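Local coordinates for Rab5 protein, putative (PDB 3CLV) that is a putative Rab5, a small G protein of the Ras family with a P-loop NTPase fold, here with guanosine-5'-diphosphate bound, at residues A[171-175]-A[176-180]; A[192-195]-A[196-200]. One frame throughout, in Å; residues are numbered along the deposited sequence.

Interaction 1: A[171-175]-A[176-180]; sequences KYAQD and NNLLF
The side-chain amide of N176 folds back against one face of the Y172 ring as the helix 166-175 ends in a Schellman motif and turns into the edge strand 179-183 of the Ras-like sheet. ND2 of N176 lies 3.2 Å from the plane of the Y172 ring, over one face and nearer the CD1-CE1 side than the centre, with ring and amide planes 37° apart. The same nitrogen donates to Y172 O at 2.9 Å in an almost straight N-H...O bond (178°), and that oxygen lies in the plane of the amide, so the bond fixes how the amide is turned. Asparagine suits this place because its short side chain can fold back on the last turn and supply a donor to a carbonyl that the N176 backbone N reaches only weakly.

N177 is the C-prime residue: its positive phi reverses the chain, a conformation that asparagine tolerates better than most residues. The reversal brings L178 N to A173 O at 2.7 Å, while N177 N makes a weak bond to Q174 O.

Beyond the turn the contacts become apolar. The Y172 ring, set with CG anti to the backbone N (chi1 171°), faces N176 and also meets L178, whose CD1 approaches CE2 obliquely. Both residues pack on V139 of helix 129-145, so the tyrosine links the hydrogen-bonded helix end to the apolar contact with helix 129-145. A173 is small enough to let the returning chain close in on the helix, and L178 CB stands 4.0 Å from A173 CB. F180, whose CB points toward the helix, has a side chain that also touches V169 and Q170 of the same helix; its own CB rests 3.9 Å from A173 CB.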
ATOM      1  N   LYS A 171       6.965  27.998  12.161  1.00 28.61           N
ATOM      2  CA  LYS A 171       8.352  28.165  11.712  1.00 28.12           C
ATOM      3  C   LYS A 171       8.960  26.827  11.329  1.00 27.74           C
ATOM      4  O   LYS A 171       9.613  26.718  10.274  1.00 27.36           O
ATOM      5  CB  LYS A 171       9.214  28.866  12.767  1.00 28.82           C
ATOM      6  CG  LYS A 171      10.619  29.252  12.247  1.00 29.29           C
ATOM      7  N   TYR A 172       8.720  25.813  12.177  1.00 26.15           N
ATOM      8  CA  TYR A 172       9.183  24.455  11.932  1.00 25.47           C
ATOM      9  C   TYR A 172       8.718  23.965  10.558  1.00 25.06           C
ATOM     10  O   TYR A 172       9.516  23.403   9.808  1.00 25.28           O
ATOM     11  CB  TYR A 172       8.747  23.470  13.046  1.00 24.23           C
ATOM     12  CG  TYR A 172       9.044  22.028  12.682  1.00 24.42           C
ATOM     13  CD1 TYR A 172      10.338  21.518  12.796  1.00 23.91           C
ATOM     14  CD2 TYR A 172       8.043  21.185  12.173  1.00 24.06           C
ATOM     15  CE1 TYR A 172      10.631  20.211  12.435  1.00 26.11           C
ATOM     16  CE2 TYR A 172       8.334  19.843  11.811  1.00 24.06           C
ATOM     17  CZ  TYR A 172       9.625  19.376  11.937  1.00 24.77           C
ATOM     18  OH  TYR A 172       9.960  18.083  11.586  1.00 24.55           O
ATOM     19  N   ALA A 173       7.437  24.174  10.256  1.00 24.32           N
ATOM     20  CA  ALA A 173       6.849  23.685   9.004  1.00 24.77           C
ATOM     21  C   ALA A 173       7.450  24.381   7.778  1.00 24.84           C
ATOM     22  O   ALA A 173       7.713  23.736   6.763  1.00 23.41           O
ATOM     23  CB  ALA A 173       5.334  23.804   9.024  1.00 24.36           C
ATOM     24  N   GLN A 174       7.679  25.689   7.895  1.00 25.43           N
ATOM     25  CA  GLN A 174       8.364  26.470   6.852  1.00 26.03           C
ATOM     26  C   GLN A 174       9.785  25.964   6.603  1.00 26.32           C
ATOM     27  O   GLN A 174      10.205  25.764   5.458  1.00 26.18           O
ATOM     28  CB  GLN A 174       8.420  27.941   7.259  1.00 26.60           C
ATOM     29  CG  GLN A 174       7.054  28.612   7.370  1.00 26.66           C
ATOM     30  CD  GLN A 174       7.132  30.035   7.911  0.20 25.95           C
ATOM     31  OE1 GLN A 174       6.163  30.549   8.467  0.20 25.63           O
ATOM     32  NE2 GLN A 174       8.286  30.676   7.744  0.20 25.49           N
ATOM     33  N   ASP A 175      10.513  25.722   7.689  1.00 26.68           N
ATOM     34  CA  ASP A 175      11.887  25.279   7.607  1.00 26.84           C
ATOM     35  C   ASP A 175      11.983  23.928   6.943  1.00 26.70           C
ATOM     36  O   ASP A 175      12.989  23.605   6.296  1.00 26.84           O
ATOM     37  CB  ASP A 175      12.499  25.214   9.005  1.00 27.76           C
ATOM     38  CG  ASP A 175      12.849  26.585   9.558  1.00 29.93           C
ATOM     39  OD1 ASP A 175      12.424  27.613   8.980  1.00 32.05           O
ATOM     40  OD2 ASP A 175      13.546  26.619  10.594  1.00 34.04           O
ATOM     41  N   ASN A 176      10.926  23.137   7.098  1.00 25.36           N
ATOM     42  CA  ASN A 176      10.928  21.806   6.541  1.00 24.34           C
ATOM     43  C   ASN A 176      10.048  21.700   5.327  1.00 23.16           C
ATOM     44  O   ASN A 176       9.871  20.606   4.798  1.00 23.11           O
ATOM     45  CB  ASN A 176      10.571  20.778   7.613  1.00 24.40           C
ATOM     46  CG  ASN A 176      11.675  20.637   8.638  1.00 24.92           C
ATOM     47  OD1 ASN A 176      12.557  19.799   8.487  1.00 27.58           O
ATOM     48  ND2 ASN A 176      11.673  21.507   9.639  1.00 23.90           N
ATOM     49  N   ASN A 177       9.527  22.845   4.875  1.00 22.11           N
ATOM     50  CA  ASN A 177       8.762  22.912   3.624  1.00 21.52           C
ATOM     51  C   ASN A 177       7.534  22.004   3.662  1.00 20.54           C
ATOM     52  O   ASN A 177       7.289  21.215   2.755  1.00 19.95           O
ATOM     53  CB  ASN A 177       9.659  22.570   2.428  1.00 22.55           C
ATOM     54  CG  ASN A 177      10.936  23.397   2.408  1.00 23.54           C
ATOM     55  OD1 ASN A 177      12.007  22.895   2.748  1.00 26.46           O
ATOM     56  ND2 ASN A 177      10.820  24.677   2.059  1.00 21.88           N
ATOM     57  N   LEU A 178       6.777  22.137   4.745  1.00 18.90           N
ATOM     58  CA  LEU A 178       5.555  21.368   4.962  1.00 17.60           C
ATOM     59  C   LEU A 178       4.387  22.324   4.811  1.00 17.44           C
ATOM     60  O   LEU A 178       4.527  23.539   5.094  1.00 17.08           O
ATOM     61  CB  LEU A 178       5.536  20.812   6.398  1.00 17.30           C
ATOM     62  CG  LEU A 178       6.797  20.163   6.971  1.00 16.28           C
ATOM     63  CD1 LEU A 178       6.564  19.739   8.411  1.00 16.21           C
ATOM     64  CD2 LEU A 178       7.235  18.976   6.124  1.00 13.46           C
ATOM     65  N   LEU A 179       3.259  21.786   4.355  1.00 15.82           N
ATOM     66  CA  LEU A 179       1.966  22.406   4.595  1.00 16.19           C
ATOM     67  C   LEU A 179       1.650  22.344   6.098  1.00 15.66           C
ATOM     68  O   LEU A 179       2.135  21.460   6.824  1.00 14.89           O
ATOM     69  CB  LEU A 179       0.859  21.704   3.780  1.00 15.57           C
ATOM     70  CG  LEU A 179       1.024  21.713   2.253  1.00 16.11           C
ATOM     71  CD1 LEU A 179      -0.086  20.895   1.589  1.00 15.88           C
ATOM     72  CD2 LEU A 179       0.996  23.150   1.729  1.00 16.84           C
ATOM     73  N   PHE A 180       0.903  23.331   6.568  1.00 16.29           N
ATOM     74  CA  PHE A 180       0.512  23.394   7.982  1.00 17.02           C
ATOM     75  C   PHE A 180      -0.944  23.855   8.133  1.00 17.18           C
ATOM     76  O   PHE A 180      -1.397  24.757   7.436  1.00 16.21           O
ATOM     77  CB  PHE A 180       1.484  24.286   8.780  1.00 17.66           C
ATOM     78  CG  PHE A 180       1.068  24.517  10.215  1.00 19.21           C
ATOM     79  CD1 PHE A 180       1.324  23.550  11.191  1.00 19.98           C
ATOM     80  CD2 PHE A 180       0.428  25.696  10.589  1.00 20.49           C
ATOM     81  CE1 PHE A 180       0.931  23.752  12.524  1.00 21.65           C
ATOM     82  CE2 PHE A 180       0.025  25.911  11.927  1.00 22.03           C
ATOM     83  CZ  PHE A 180       0.289  24.944  12.896  1.00 19.96           C
TER

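Interaction 2: A[192-195]-A[196-200]; sequences KNIF and YMLAE
K192 and Y196 lie side by side, one turn apart on helix 191-206, and their backbones are joined by the bond from Y196 N to K192 O, 3.0 Å long and in the carbonyl plane. The same carbonyl oxygen lies over one face of the Y196 ring, toward its rim. K192 CB adds an off-centre CH-pi contact, 4.2 Å from the ring centroid, and CD follows to 3.4 Å from Y196 OH; the lysine's long aliphatic chain suits it to lie along an aromatic ring.

Three more i to i+4 bonds continue the helix. N193 O accepts from M197 N in a nearly straight bond (170°), I194 O from L198 N, and F195 O from A199 N at 2.8 Å, so all four carbonyls of 192-195 are used. The side chain of N193 turns back to N190, just before the helix, where ND2 donates to OD1.

Apolar residues occupy the side that meets the sheet. I194 CG2 lies over one face of the F195 ring, and L198 CD1 is 4.3 Å from both I194 CG2 and F195 CD1. I194 and M197 rest on I181 of strand 179-183, and I194, F195 and L198 on I121 of strand 119-125. F195 meets F95 of strand 92-99 edge-to-face, while A199, short enough for close approach, touches I93, F95 and V49, the last on strand 43-50.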
ATOM      1  N   LYS A 192     -11.996  19.558   6.578  1.00 17.75           N
ATOM      2  CA  LYS A 192     -12.068  19.422   5.123  1.00 18.79           C
ATOM      3  C   LYS A 192     -10.890  20.136   4.473  1.00 17.89           C
ATOM      4  O   LYS A 192     -10.348  19.658   3.463  1.00 17.54           O
ATOM      5  CB  LYS A 192     -13.388  19.976   4.551  1.00 19.18           C
ATOM      6  CG  LYS A 192     -14.642  19.135   4.841  1.00 19.49           C
ATOM      7  CD  LYS A 192     -15.820  19.781   4.081  1.00 21.40           C
ATOM      8  CE  LYS A 192     -17.118  19.802   4.873  1.00 26.73           C
ATOM      9  NZ  LYS A 192     -18.063  18.751   4.358  1.00 28.56           N
ATOM     10  N   ASN A 193     -10.477  21.248   5.082  1.00 17.49           N
ATOM     11  CA  ASN A 193      -9.385  22.076   4.556  1.00 17.71           C
ATOM     12  C   ASN A 193      -8.040  21.328   4.527  1.00 17.27           C
ATOM     13  O   ASN A 193      -7.181  21.614   3.700  1.00 16.17           O
ATOM     14  CB  ASN A 193      -9.254  23.386   5.352  1.00 18.73           C
ATOM     15  CG  ASN A 193     -10.313  24.441   4.972  1.00 23.26           C
ATOM     16  OD1 ASN A 193     -10.825  24.469   3.860  1.00 27.22           O
ATOM     17  ND2 ASN A 193     -10.601  25.343   5.906  1.00 28.67           N
ATOM     18  N   ILE A 194      -7.862  20.349   5.418  1.00 16.68           N
ATOM     19  CA  ILE A 194      -6.662  19.496   5.318  1.00 16.56           C
ATOM     20  C   ILE A 194      -6.556  18.969   3.882  1.00 16.13           C
ATOM     21  O   ILE A 194      -5.513  19.035   3.244  1.00 15.95           O
ATOM     22  CB  ILE A 194      -6.731  18.265   6.271  1.00 16.32           C
ATOM     23  CG1 ILE A 194      -6.705  18.687   7.742  1.00 15.93           C
ATOM     24  CG2 ILE A 194      -5.604  17.260   5.937  1.00 17.81           C
ATOM     25  CD1 ILE A 194      -7.076  17.534   8.737  1.00 16.92           C
ATOM     26  N   PHE A 195      -7.656  18.435   3.382  1.00 16.32           N
ATOM     27  CA  PHE A 195      -7.668  17.751   2.117  1.00 16.92           C
ATOM     28  C   PHE A 195      -7.783  18.729   0.960  1.00 17.59           C
ATOM     29  O   PHE A 195      -7.311  18.432  -0.130  1.00 16.68           O
ATOM     30  CB  PHE A 195      -8.773  16.694   2.132  1.00 17.07           C
ATOM     31  CG  PHE A 195      -8.487  15.590   3.114  1.00 16.64           C
ATOM     32  CD1 PHE A 195      -7.713  14.497   2.735  1.00 16.50           C
ATOM     33  CD2 PHE A 195      -8.924  15.687   4.437  1.00 17.25           C
ATOM     34  CE1 PHE A 195      -7.423  13.494   3.635  1.00 17.68           C
ATOM     35  CE2 PHE A 195      -8.635  14.702   5.358  1.00 18.06           C
ATOM     36  CZ  PHE A 195      -7.877  13.595   4.961  1.00 17.99           C
ATOM     37  N   TYR A 196      -8.344  19.914   1.219  1.00 18.14           N
ATOM     38  CA  TYR A 196      -8.377  20.975   0.195  1.00 19.36           C
ATOM     39  C   TYR A 196      -6.953  21.388  -0.147  1.00 19.31           C
ATOM     40  O   TYR A 196      -6.598  21.488  -1.331  1.00 19.13           O
ATOM     41  CB  TYR A 196      -9.167  22.212   0.659  1.00 20.84           C
ATOM     42  CG  TYR A 196     -10.666  21.996   0.841  1.00 23.04           C
ATOM     43  CD1 TYR A 196     -11.301  20.861   0.346  1.00 24.61           C
ATOM     44  CD2 TYR A 196     -11.448  22.952   1.489  1.00 25.18           C
ATOM     45  CE1 TYR A 196     -12.675  20.664   0.522  1.00 25.57           C
ATOM     46  CE2 TYR A 196     -12.813  22.765   1.670  1.00 26.20           C
ATOM     47  CZ  TYR A 196     -13.414  21.621   1.185  1.00 24.55           C
ATOM     48  OH  TYR A 196     -14.774  21.445   1.351  1.00 26.88           O
ATOM     49  N   MET A 197      -6.156  21.616   0.897  1.00 18.89           N
ATOM     50  CA  MET A 197      -4.756  22.015   0.781  1.00 19.99           C
ATOM     51  C   MET A 197      -3.923  20.950   0.066  1.00 19.47           C
ATOM     52  O   MET A 197      -3.136  21.268  -0.847  1.00 19.41           O
ATOM     53  CB  MET A 197      -4.172  22.324   2.165  1.00 19.52           C
ATOM     54  CG  MET A 197      -4.715  23.630   2.820  1.00 20.70           C
ATOM     55  SD  MET A 197      -3.942  23.987   4.421  1.00 22.22           S
ATOM     56  CE  MET A 197      -2.338  24.561   3.919  1.00 23.58           C
ATOM     57  N   LEU A 198      -4.106  19.688   0.476  1.00 18.74           N
ATOM     58  CA  LEU A 198      -3.448  18.557  -0.181  1.00 18.21           C
ATOM     59  C   LEU A 198      -3.821  18.443  -1.648  1.00 18.36           C
ATOM     60  O   LEU A 198      -2.950  18.263  -2.495  1.00 18.35           O
ATOM     61  CB  LEU A 198      -3.782  17.237   0.525  1.00 17.75           C
ATOM     62  CG  LEU A 198      -3.113  16.994   1.883  1.00 17.05           C
ATOM     63  CD1 LEU A 198      -3.604  15.670   2.495  1.00 13.82           C
ATOM     64  CD2 LEU A 198      -1.584  16.997   1.725  1.00 12.29           C
ATOM     65  N   ALA A 199      -5.118  18.510  -1.940  1.00 18.54           N
ATOM     66  CA  ALA A 199      -5.602  18.419  -3.310  1.00 18.85           C
ATOM     67  C   ALA A 199      -5.043  19.555  -4.192  1.00 19.48           C
ATOM     68  O   ALA A 199      -4.611  19.308  -5.335  1.00 18.42           O
ATOM     69  CB  ALA A 199      -7.139  18.371  -3.344  1.00 18.67           C
ATOM     70  N   GLU A 200      -5.039  20.782  -3.665  1.00 19.81           N
ATOM     71  CA  GLU A 200      -4.410  21.926  -4.375  1.00 21.23           C
ATOM     72  C   GLU A 200      -2.940  21.623  -4.718  1.00 20.54           C
ATOM     73  O   GLU A 200      -2.479  21.855  -5.831  1.00 20.65           O
ATOM     74  CB  GLU A 200      -4.505  23.212  -3.535  1.00 21.11           C
ATOM     75  CG  GLU A 200      -5.934  23.744  -3.375  1.00 22.07           C
ATOM     76  CD  GLU A 200      -6.089  24.781  -2.261  0.50 22.61           C
ATOM     77  OE1 GLU A 200      -5.200  24.912  -1.388  0.50 24.43           O
ATOM     78  OE2 GLU A 200      -7.132  25.467  -2.249  0.50 25.90           O
TER

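How the interactions relate
The two interactions follow one another along the chain, strand 179-183 leading on to helix 191-206. Their centres are 16 Å apart, yet they meet directly through M197 and L198: M197 CE packs 3.6 Å from F180 O, and L179 CD1 lies 3.9 Å from M197 O and 4.2 Å from L198 CD2. L179 and F180 thus turn different ways from the edge strand, L179 to the helix of interaction 2 and F180 to the helix ended in interaction 1. Neither contact reaches the nucleotide: the F180 side chain is about 14 Å, and that of I194 about 10 Å, from the bound guanosine-5'-diphosphate.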